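Prolyl-tRNA synthetase (Giardia lamblia ATCC 50803, PDB 3IAL) probably joins L-proline to tRNA(Pro) in an ATP-dependent reaction, and is captured here with the prolyl-adenylate intermediate bound. Local coordinates at residues Val193-Lys205 with Ile273-His285. Sequence-based numbering, arbitrary orientation. Where two conformers were deposited one is given.
With PR8 (5'-O-[(R)-hydroxy{[(2S)-pyrrolidin-2-ylcarbonyl]oxy}phosphoryl]adenosine), chain H.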
ATOM      1  N   VAL B 193      -6.985  13.375  12.212  1.00 28.82           N
ATOM      2  CA  VAL B 193      -6.821  12.660  10.951  1.00 27.49           C
ATOM      3  C   VAL B 193      -8.159  12.190  10.384  1.00 27.21           C
ATOM      4  O   VAL B 193      -8.376  12.263   9.180  1.00 26.05           O
ATOM      5  CB  VAL B 193      -5.837  11.484  11.093  1.00 26.03           C
ATOM      6  CG1 VAL B 193      -5.751  10.691   9.800  1.00 22.02           C
ATOM      7  CG2 VAL B 193      -4.463  12.021  11.480  1.00 25.30           C
ATOM      8  N   ILE B 194      -9.050  11.725  11.255  1.00 27.72           N
ATOM      9  CA  ILE B 194     -10.399  11.358  10.851  1.00 28.88           C
ATOM     10  C   ILE B 194     -11.148  12.544  10.217  1.00 29.93           C
ATOM     11  O   ILE B 194     -11.771  12.384   9.165  1.00 30.14           O
ATOM     12  CB  ILE B 194     -11.215  10.770  12.042  1.00 29.13           C
ATOM     13  CG1 ILE B 194     -10.584   9.465  12.542  1.00 30.25           C
ATOM     14  CG2 ILE B 194     -12.677  10.522  11.653  1.00 28.89           C
ATOM     15  CD1 ILE B 194     -10.179   8.504  11.455  1.00 30.07           C
ATOM     16  N   ASP B 195     -11.083  13.723  10.838  1.00 29.39           N
ATOM     17  CA  ASP B 195     -11.775  14.902  10.286  1.00 31.23           C
ATOM     18  C   ASP B 195     -11.221  15.304   8.923  1.00 31.11           C
ATOM     19  O   ASP B 195     -11.976  15.635   8.024  1.00 29.76           O
ATOM     20  CB  ASP B 195     -11.692  16.092  11.243  0.50 31.07           C
ATOM     21  CG  ASP B 195     -12.867  17.031  11.098  0.50 29.90           C
ATOM     22  OD1 ASP B 195     -13.995  16.611  11.417  0.50 33.09           O
ATOM     23  OD2 ASP B 195     -12.669  18.182  10.677  0.50 30.59           O
ATOM     24  N   THR B 196      -9.901  15.257   8.769  1.00 32.17           N
ATOM     25  CA  THR B 196      -9.277  15.482   7.469  1.00 31.95           C
ATOM     26  C   THR B 196      -9.763  14.497   6.407  1.00 31.35           C
ATOM     27  O   THR B 196     -10.082  14.891   5.283  1.00 31.10           O
ATOM     28  CB  THR B 196      -7.738  15.362   7.550  1.00 32.10           C
ATOM     29  OG1 THR B 196      -7.238  16.321   8.486  1.00 33.10           O
ATOM     30  CG2 THR B 196      -7.112  15.601   6.183  1.00 26.06           C
ATOM     31  N   ILE B 197      -9.798  13.214   6.747  1.00 30.63           N
ATOM     32  CA  ILE B 197     -10.193  12.197   5.767  1.00 30.46           C
ATOM     33  C   ILE B 197     -11.675  12.297   5.460  1.00 27.41           C
ATOM     34  O   ILE B 197     -12.072  12.420   4.300  1.00 27.89           O
ATOM     35  CB  ILE B 197      -9.904  10.762   6.256  1.00 29.94           C
ATOM     36  CG1 ILE B 197      -8.409  10.542   6.461  1.00 30.39           C
ATOM     37  CG2 ILE B 197     -10.435   9.737   5.258  1.00 27.93           C
ATOM     38  CD1 ILE B 197      -8.092   9.318   7.340  1.00 26.45           C
ATOM     39  N   PHE B 198     -12.490  12.240   6.509  1.00 28.57           N
ATOM     40  CA  PHE B 198     -13.946  12.126   6.369  1.00 27.25           C
ATOM     41  C   PHE B 198     -14.561  13.414   5.808  1.00 29.83           C
ATOM     42  O   PHE B 198     -15.364  13.371   4.873  1.00 29.94           O
ATOM     43  CB  PHE B 198     -14.599  11.851   7.726  1.00 28.90           C
ATOM     44  CG  PHE B 198     -14.376  10.453   8.283  1.00 30.22           C
ATOM     45  CD1 PHE B 198     -13.295   9.662   7.908  1.00 26.59           C
ATOM     46  CD2 PHE B 198     -15.257   9.957   9.245  1.00 30.76           C
ATOM     47  CE1 PHE B 198     -13.108   8.388   8.468  1.00 30.98           C
ATOM     48  CE2 PHE B 198     -15.085   8.689   9.797  1.00 30.87           C
ATOM     49  CZ  PHE B 198     -14.005   7.904   9.412  1.00 29.06           C
ATOM     50  N   SER B 199     -14.198  14.553   6.403  1.00 30.00           N
ATOM     51  CA  SER B 199     -14.859  15.837   6.121  1.00 30.76           C
ATOM     52  C   SER B 199     -14.136  16.712   5.089  1.00 30.14           C
ATOM     53  O   SER B 199     -14.731  17.086   4.082  1.00 30.63           O
ATOM     54  CB  SER B 199     -15.077  16.617   7.420  1.00 30.60           C
ATOM     55  OG  SER B 199     -16.018  15.943   8.248  1.00 30.93           O
ATOM     56  N   ASP B 200     -12.868  17.036   5.325  1.00 29.31           N
ATOM     57  CA  ASP B 200     -12.133  17.904   4.396  1.00 28.58           C
ATOM     58  C   ASP B 200     -12.009  17.263   3.013  1.00 29.21           C
ATOM     59  O   ASP B 200     -12.114  17.954   1.997  1.00 28.82           O
ATOM     60  CB  ASP B 200     -10.729  18.242   4.912  1.00 29.31           C
ATOM     61  CG  ASP B 200     -10.737  19.026   6.218  1.00 30.86           C
ATOM     62  OD1 ASP B 200     -11.809  19.442   6.704  1.00 39.01           O
ATOM     63  OD2 ASP B 200      -9.642  19.237   6.764  1.00 39.11           O
ATOM     64  N   GLU B 201     -11.787  15.949   2.976  1.00 29.03           N
ATOM     65  CA  GLU B 201     -11.529  15.250   1.714  1.00 29.70           C
ATOM     66  C   GLU B 201     -12.736  14.477   1.158  1.00 27.67           C
ATOM     67  O   GLU B 201     -13.064  14.630  -0.020  1.00 29.20           O
ATOM     68  CB  GLU B 201     -10.301  14.348   1.854  1.00 31.02           C
ATOM     69  CG  GLU B 201      -9.000  15.141   2.107  1.00 35.12           C
ATOM     70  CD  GLU B 201      -8.567  15.994   0.913  1.00 39.07           C
ATOM     71  OE1 GLU B 201      -8.543  15.485  -0.222  1.00 41.44           O
ATOM     72  OE2 GLU B 201      -8.233  17.176   1.117  1.00 42.93           O
ATOM     73  N   LEU B 202     -13.411  13.682   1.986  1.00 25.30           N
ATOM     74  CA  LEU B 202     -14.561  12.897   1.510  1.00 26.42           C
ATOM     75  C   LEU B 202     -15.899  13.586   1.706  1.00 27.86           C
ATOM     76  O   LEU B 202     -16.933  13.019   1.374  1.00 28.77           O
ATOM     77  CB  LEU B 202     -14.588  11.504   2.148  1.00 24.63           C
ATOM     78  CG  LEU B 202     -13.367  10.652   1.820  1.00 26.51           C
ATOM     79  CD1 LEU B 202     -13.439   9.347   2.610  1.00 27.23           C
ATOM     80  CD2 LEU B 202     -13.242  10.405   0.309  1.00 23.54           C
ATOM     81  N   CYS B 203     -15.874  14.811   2.228  1.00 30.94           N
ATOM     82  CA  CYS B 203     -17.062  15.665   2.294  1.00 30.35           C
ATOM     83  C   CYS B 203     -18.276  15.082   3.011  1.00 29.54           C
ATOM     84  O   CYS B 203     -19.408  15.362   2.618  1.00 30.73           O
ATOM     85  CB  CYS B 203     -17.477  16.083   0.881  1.00 30.82           C
ATOM     86  SG  CYS B 203     -16.176  16.885  -0.042  1.00 30.37           S
ATOM     87  N   PHE B 204     -18.060  14.283   4.055  1.00 29.32           N
ATOM     88  CA  PHE B 204     -19.174  13.822   4.902  1.00 27.24           C
ATOM     89  C   PHE B 204     -18.857  13.951   6.396  1.00 26.94           C
ATOM     90  O   PHE B 204     -17.735  14.271   6.782  1.00 30.10           O
ATOM     91  CB  PHE B 204     -19.625  12.398   4.527  1.00 28.26           C
ATOM     92  CG  PHE B 204     -18.677  11.308   4.963  1.00 26.41           C
ATOM     93  CD1 PHE B 204     -18.754  10.772   6.240  1.00 24.46           C
ATOM     94  CD2 PHE B 204     -17.718  10.809   4.085  1.00 27.63           C
ATOM     95  CE1 PHE B 204     -17.883   9.760   6.645  1.00 26.02           C
ATOM     96  CE2 PHE B 204     -16.837   9.798   4.486  1.00 27.43           C
ATOM     97  CZ  PHE B 204     -16.923   9.274   5.761  1.00 25.11           C
ATOM     98  N   LYS B 205     -19.868  13.711   7.218  1.00 27.23           N
ATOM     99  CA  LYS B 205     -19.808  13.944   8.651  1.00 29.19           C
ATOM    100  C   LYS B 205     -20.248  12.686   9.390  1.00 27.94           C
ATOM    101  O   LYS B 205     -21.074  11.924   8.897  1.00 26.01           O
ATOM    102  CB  LYS B 205     -20.758  15.098   9.004  1.00 31.97           C
ATOM    103  CG  LYS B 205     -20.589  15.643  10.393  1.00 38.37           C
ATOM    104  CD  LYS B 205     -21.554  16.766  10.664  1.00 39.23           C
ATOM    105  CE  LYS B 205     -21.567  17.121  12.150  1.00 44.03           C
ATOM    106  NZ  LYS B 205     -22.521  18.244  12.444  1.00 46.66           N
ATOM    107  N   ILE B 273      -9.588   2.485  10.975  1.00 24.17           N
ATOM    108  CA  ILE B 273     -10.541   2.772   9.901  1.00 24.93           C
ATOM    109  C   ILE B 273     -10.433   1.684   8.828  1.00 25.16           C
ATOM    110  O   ILE B 273      -9.353   1.163   8.558  1.00 25.46           O
ATOM    111  CB  ILE B 273     -10.341   4.168   9.259  1.00 23.74           C
ATOM    112  CG1 ILE B 273      -8.925   4.338   8.697  1.00 25.16           C
ATOM    113  CG2 ILE B 273     -10.657   5.255  10.262  1.00 23.39           C
ATOM    114  CD1 ILE B 273      -8.812   5.450   7.634  1.00 22.64           C
ATOM    115  N   SER B 274     -11.568   1.335   8.238  1.00 23.94           N
ATOM    116  CA  SER B 274     -11.638   0.262   7.276  1.00 23.42           C
ATOM    117  C   SER B 274     -12.303   0.747   5.980  1.00 24.21           C
ATOM    118  O   SER B 274     -12.458   1.954   5.764  1.00 24.22           O
ATOM    119  CB  SER B 274     -12.441  -0.884   7.879  1.00 23.27           C
ATOM    120  OG  SER B 274     -13.831  -0.589   7.849  1.00 24.51           O
ATOM    121  N   THR B 275     -12.699  -0.215   5.147  1.00 25.60           N
ATOM    122  CA  THR B 275     -13.455   0.016   3.913  1.00 26.71           C
ATOM    123  C   THR B 275     -14.812   0.703   4.127  1.00 27.10           C
ATOM    124  O   THR B 275     -15.419   1.207   3.170  1.00 28.02           O
ATOM    125  CB  THR B 275     -13.744  -1.319   3.216  1.00 27.74           C
ATOM    126  OG1 THR B 275     -14.436  -2.184   4.125  1.00 32.46           O
ATOM    127  CG2 THR B 275     -12.447  -1.989   2.756  1.00 29.94           C
ATOM    128  N   ARG B 276     -15.296   0.699   5.367  1.00 24.90           N
ATOM    129  CA  ARG B 276     -16.514   1.433   5.736  1.00 25.29           C
ATOM    130  C   ARG B 276     -16.454   2.934   5.444  1.00 25.01           C
ATOM    131  O   ARG B 276     -17.484   3.551   5.209  1.00 24.68           O
ATOM    132  CB  ARG B 276     -16.825   1.229   7.220  1.00 24.65           C
ATOM    133  CG  ARG B 276     -17.286  -0.160   7.530  1.00 25.38           C
ATOM    134  CD  ARG B 276     -17.597  -0.301   8.992  1.00 24.30           C
ATOM    135  NE  ARG B 276     -18.374  -1.499   9.249  1.00 24.41           N
ATOM    136  CZ  ARG B 276     -18.896  -1.826  10.420  1.00 29.90           C
ATOM    137  NH1 ARG B 276     -18.728  -1.043  11.486  1.00 28.64           N
ATOM    138  NH2 ARG B 276     -19.602  -2.950  10.518  1.00 32.24           N
ATOM    139  N   VAL B 277     -15.260   3.521   5.484  1.00 25.90           N
ATOM    140  CA  VAL B 277     -15.084   4.936   5.132  1.00 24.90           C
ATOM    141  C   VAL B 277     -15.507   5.156   3.672  1.00 26.63           C
ATOM    142  O   VAL B 277     -16.273   6.082   3.373  1.00 24.67           O
ATOM    143  CB  VAL B 277     -13.629   5.406   5.327  1.00 25.32           C
ATOM    144  CG1 VAL B 277     -13.483   6.891   4.989  1.00 22.15           C
ATOM    145  CG2 VAL B 277     -13.153   5.141   6.756  1.00 26.97           C
ATOM    146  N   LEU B 278     -15.021   4.283   2.783  1.00 24.64           N
ATOM    147  CA  LEU B 278     -15.413   4.300   1.375  1.00 24.07           C
ATOM    148  C   LEU B 278     -16.919   4.054   1.240  1.00 25.73           C
ATOM    149  O   LEU B 278     -17.599   4.766   0.509  1.00 27.78           O
ATOM    150  CB  LEU B 278     -14.619   3.260   0.576  1.00 22.39           C
ATOM    151  CG  LEU B 278     -14.879   3.156  -0.931  1.00 24.30           C
ATOM    152  CD1 LEU B 278     -14.560   4.475  -1.623  1.00 19.31           C
ATOM    153  CD2 LEU B 278     -14.073   2.006  -1.555  1.00 23.67           C
ATOM    154  N   ALA B 279     -17.438   3.066   1.961  1.00 25.53           N
ATOM    155  CA  ALA B 279     -18.881   2.815   1.981  1.00 27.37           C
ATOM    156  C   ALA B 279     -19.665   4.108   2.252  1.00 28.03           C
ATOM    157  O   ALA B 279     -20.626   4.408   1.540  1.00 26.14           O
ATOM    158  CB  ALA B 279     -19.233   1.758   3.008  1.00 26.62           C
ATOM    159  N   CYS B 280     -19.242   4.865   3.265  1.00 28.29           N
ATOM    160  CA  CYS B 280     -19.907   6.127   3.638  1.00 29.77           C
ATOM    161  C   CYS B 280     -19.880   7.165   2.513  1.00 29.31           C
ATOM    162  O   CYS B 280     -20.918   7.677   2.115  1.00 28.78           O
ATOM    163  CB  CYS B 280     -19.272   6.733   4.893  1.00 30.79           C
ATOM    164  SG  CYS B 280     -19.647   5.861   6.425  1.00 28.49           S
ATOM    165  N   ALA B 281     -18.688   7.454   2.007  1.00 30.74           N
ATOM    166  CA  ALA B 281     -18.498   8.440   0.939  1.00 30.69           C
ATOM    167  C   ALA B 281     -19.329   8.116  -0.297  1.00 31.47           C
ATOM    168  O   ALA B 281     -19.920   9.010  -0.900  1.00 30.13           O
ATOM    169  CB  ALA B 281     -17.041   8.524   0.562  1.00 30.65           C
ATOM    170  N   LEU B 282     -19.376   6.840  -0.676  1.00 29.67           N
ATOM    171  CA  LEU B 282     -20.120   6.449  -1.875  1.00 28.42           C
ATOM    172  C   LEU B 282     -21.619   6.562  -1.624  1.00 27.36           C
ATOM    173  O   LEU B 282     -22.362   7.049  -2.473  1.00 24.93           O
ATOM    174  CB  LEU B 282     -19.766   5.031  -2.316  1.00 26.41           C
ATOM    175  CG  LEU B 282     -18.302   4.748  -2.700  1.00 28.21           C
ATOM    176  CD1 LEU B 282     -18.199   3.323  -3.189  1.00 21.01           C
ATOM    177  CD2 LEU B 282     -17.737   5.713  -3.740  1.00 20.53           C
ATOM    178  N   SER B 283     -22.040   6.127  -0.441  1.00 26.89           N
ATOM    179  CA  SER B 283     -23.454   5.970  -0.128  1.00 27.55           C
ATOM    180  C   SER B 283     -24.142   7.311   0.085  1.00 27.81           C
ATOM    181  O   SER B 283     -25.270   7.524  -0.373  1.00 26.53           O
ATOM    182  CB  SER B 283     -23.622   5.092   1.116  1.00 26.40           C
ATOM    183  OG  SER B 283     -23.204   3.749   0.867  1.00 25.19           O
ATOM    184  N   ILE B 284     -23.450   8.207   0.781  1.00 27.51           N
ATOM    185  CA  ILE B 284     -24.007   9.494   1.158  1.00 28.19           C
ATOM    186  C   ILE B 284     -24.115  10.443  -0.037  1.00 29.37           C
ATOM    187  O   ILE B 284     -25.112  11.152  -0.179  1.00 29.68           O
ATOM    188  CB  ILE B 284     -23.185  10.148   2.273  1.00 27.36           C
ATOM    189  CG1 ILE B 284     -23.309   9.317   3.559  1.00 28.61           C
ATOM    190  CG2 ILE B 284     -23.660  11.582   2.500  1.00 25.22           C
ATOM    191  CD1 ILE B 284     -22.427   9.772   4.704  1.00 29.56           C
ATOM    192  N   HIS B 285     -23.101  10.435  -0.897  1.00 27.40           N
ATOM    193  CA  HIS B 285     -23.065  11.323  -2.056  1.00 27.74           C
ATOM    194  C   HIS B 285     -23.797  10.770  -3.273  1.00 25.44           C
ATOM    195  O   HIS B 285     -24.156  11.528  -4.151  1.00 22.33           O
ATOM    196  CB  HIS B 285     -21.615  11.632  -2.440  1.00 24.83           C
ATOM    197  CG  HIS B 285     -20.844  12.296  -1.346  1.00 27.65           C
ATOM    198  ND1 HIS B 285     -21.299  13.432  -0.710  1.00 26.18           N
ATOM    199  CD2 HIS B 285     -19.651  11.996  -0.779  1.00 26.16           C
ATOM    200  CE1 HIS B 285     -20.422  13.800   0.201  1.00 26.37           C
ATOM    201  NE2 HIS B 285     -19.416  12.942   0.185  1.00 23.98           N
TER
HETATM  202  C   PR8 H 601     -10.280  -1.730  16.541  1.00 41.68           C
HETATM  203  N   PR8 H 601      -7.999  -2.470  16.842  1.00 37.95           N
HETATM  204  O   PR8 H 601     -10.424  -2.813  15.971  1.00 39.80           O
HETATM  205  P   PR8 H 601     -12.639  -1.163  16.003  0.70 54.76           P
HETATM  206  N1  PR8 H 601     -16.305  -4.994   7.863  0.70 38.84           N
HETATM  207  C2  PR8 H 601     -15.809  -3.810   7.521  0.70 36.35           C
HETATM  208  N3  PR8 H 601     -15.289  -2.972   8.420  0.70 36.19           N
HETATM  209  C4  PR8 H 601     -15.248  -3.287   9.713  0.70 40.17           C
HETATM  210  C5  PR8 H 601     -15.767  -4.515  10.111  0.70 44.07           C
HETATM  211  C6  PR8 H 601     -16.300  -5.376   9.155  0.70 44.75           C
HETATM  212  N6  PR8 H 601     -16.794  -6.560   9.518  0.70 47.85           N
HETATM  213  N7  PR8 H 601     -15.616  -4.604  11.426  0.70 45.67           N
HETATM  214  C8  PR8 H 601     -15.028  -3.482  11.848  0.70 49.61           C
HETATM  215  N9  PR8 H 601     -14.806  -2.666  10.808  0.70 48.94           N
HETATM  216  CA  PR8 H 601      -8.910  -1.340  17.096  1.00 37.84           C
HETATM  217  CB  PR8 H 601      -8.377  -0.156  16.307  1.00 35.99           C
HETATM  218  CD  PR8 H 601      -6.798  -1.930  16.215  1.00 37.80           C
HETATM  219  CG  PR8 H 601      -7.333  -0.771  15.365  1.00 35.60           C
HETATM  220  C1' PR8 H 601     -14.166  -1.315  10.904  0.70 52.31           C
HETATM  221  O10 PR8 H 601     -11.259  -0.811  16.762  1.00 43.66           O
HETATM  222  O1P PR8 H 601     -13.370  -2.304  16.611  0.70 56.60           O
HETATM  223  C2' PR8 H 601     -15.056  -0.288  11.645  0.70 54.66           C
HETATM  224  O2' PR8 H 601     -14.978   0.988  10.992  0.70 47.98           O
HETATM  225  O2P PR8 H 601     -13.515   0.180  16.092  0.70 58.29           O
HETATM  226  C3' PR8 H 601     -14.368  -0.154  12.983  0.70 55.14           C
HETATM  227  O3' PR8 H 601     -14.675   1.111  13.576  0.70 53.41           O
HETATM  228  C4' PR8 H 601     -12.938  -0.167  12.475  0.70 55.14           C
HETATM  229  O4' PR8 H 601     -12.933  -1.380  11.689  0.70 53.59           O
HETATM  230  C5' PR8 H 601     -11.992  -0.225  13.655  0.70 54.00           C
HETATM  231  O5' PR8 H 601     -12.270  -1.361  14.449  0.70 54.92           O
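Val277 crosses both Leu202 and Phe198 at roughly right angles, and its CG1 touches the two of them. With CG1 anti to the backbone N (chi1 -179°), that branch presses tightly on Leu202 CD1 at 3.4 Å, while CG2 lies 3.7 Å from Phe198 CE1. The Phe198 ring is clamped within its own segment, Ile194 CG2 lying over the centre of one face and Phe204 CZ over the rim of the other. Toward the strand, Ile197 CD1 meets Ile273 CD1 tip to tip at 3.9 Å, whereas Ile194 runs antiparallel alongside Ile273, its CD1 tight against Ile273 CG2 at 3.5 Å. This is the class II synthetase core: helix 180-201 packs against the end of strand 263-274 and the following helix, where Ser274 OG donates to N3 of the prolyl-adenylate adenine and also accepts the capping bond from Arg276 N. Arg276 lays one guanidinium face over the adenine at C4, its NE and NH1 tied to Ile163 O and Gln237 O. Beyond Val277, Cys280 CB sits over one face of the Phe204 ring, a CH-pi contact 3.9 Å from the centroid, and Ile284 CD1 reaches Phe204 CB. Past the helix end, where Cys203 turns to positive phi, His285 NE2 donates to Leu202 O at 2.8 Å, a nearly straight bond (163°) close to the imidazole plane.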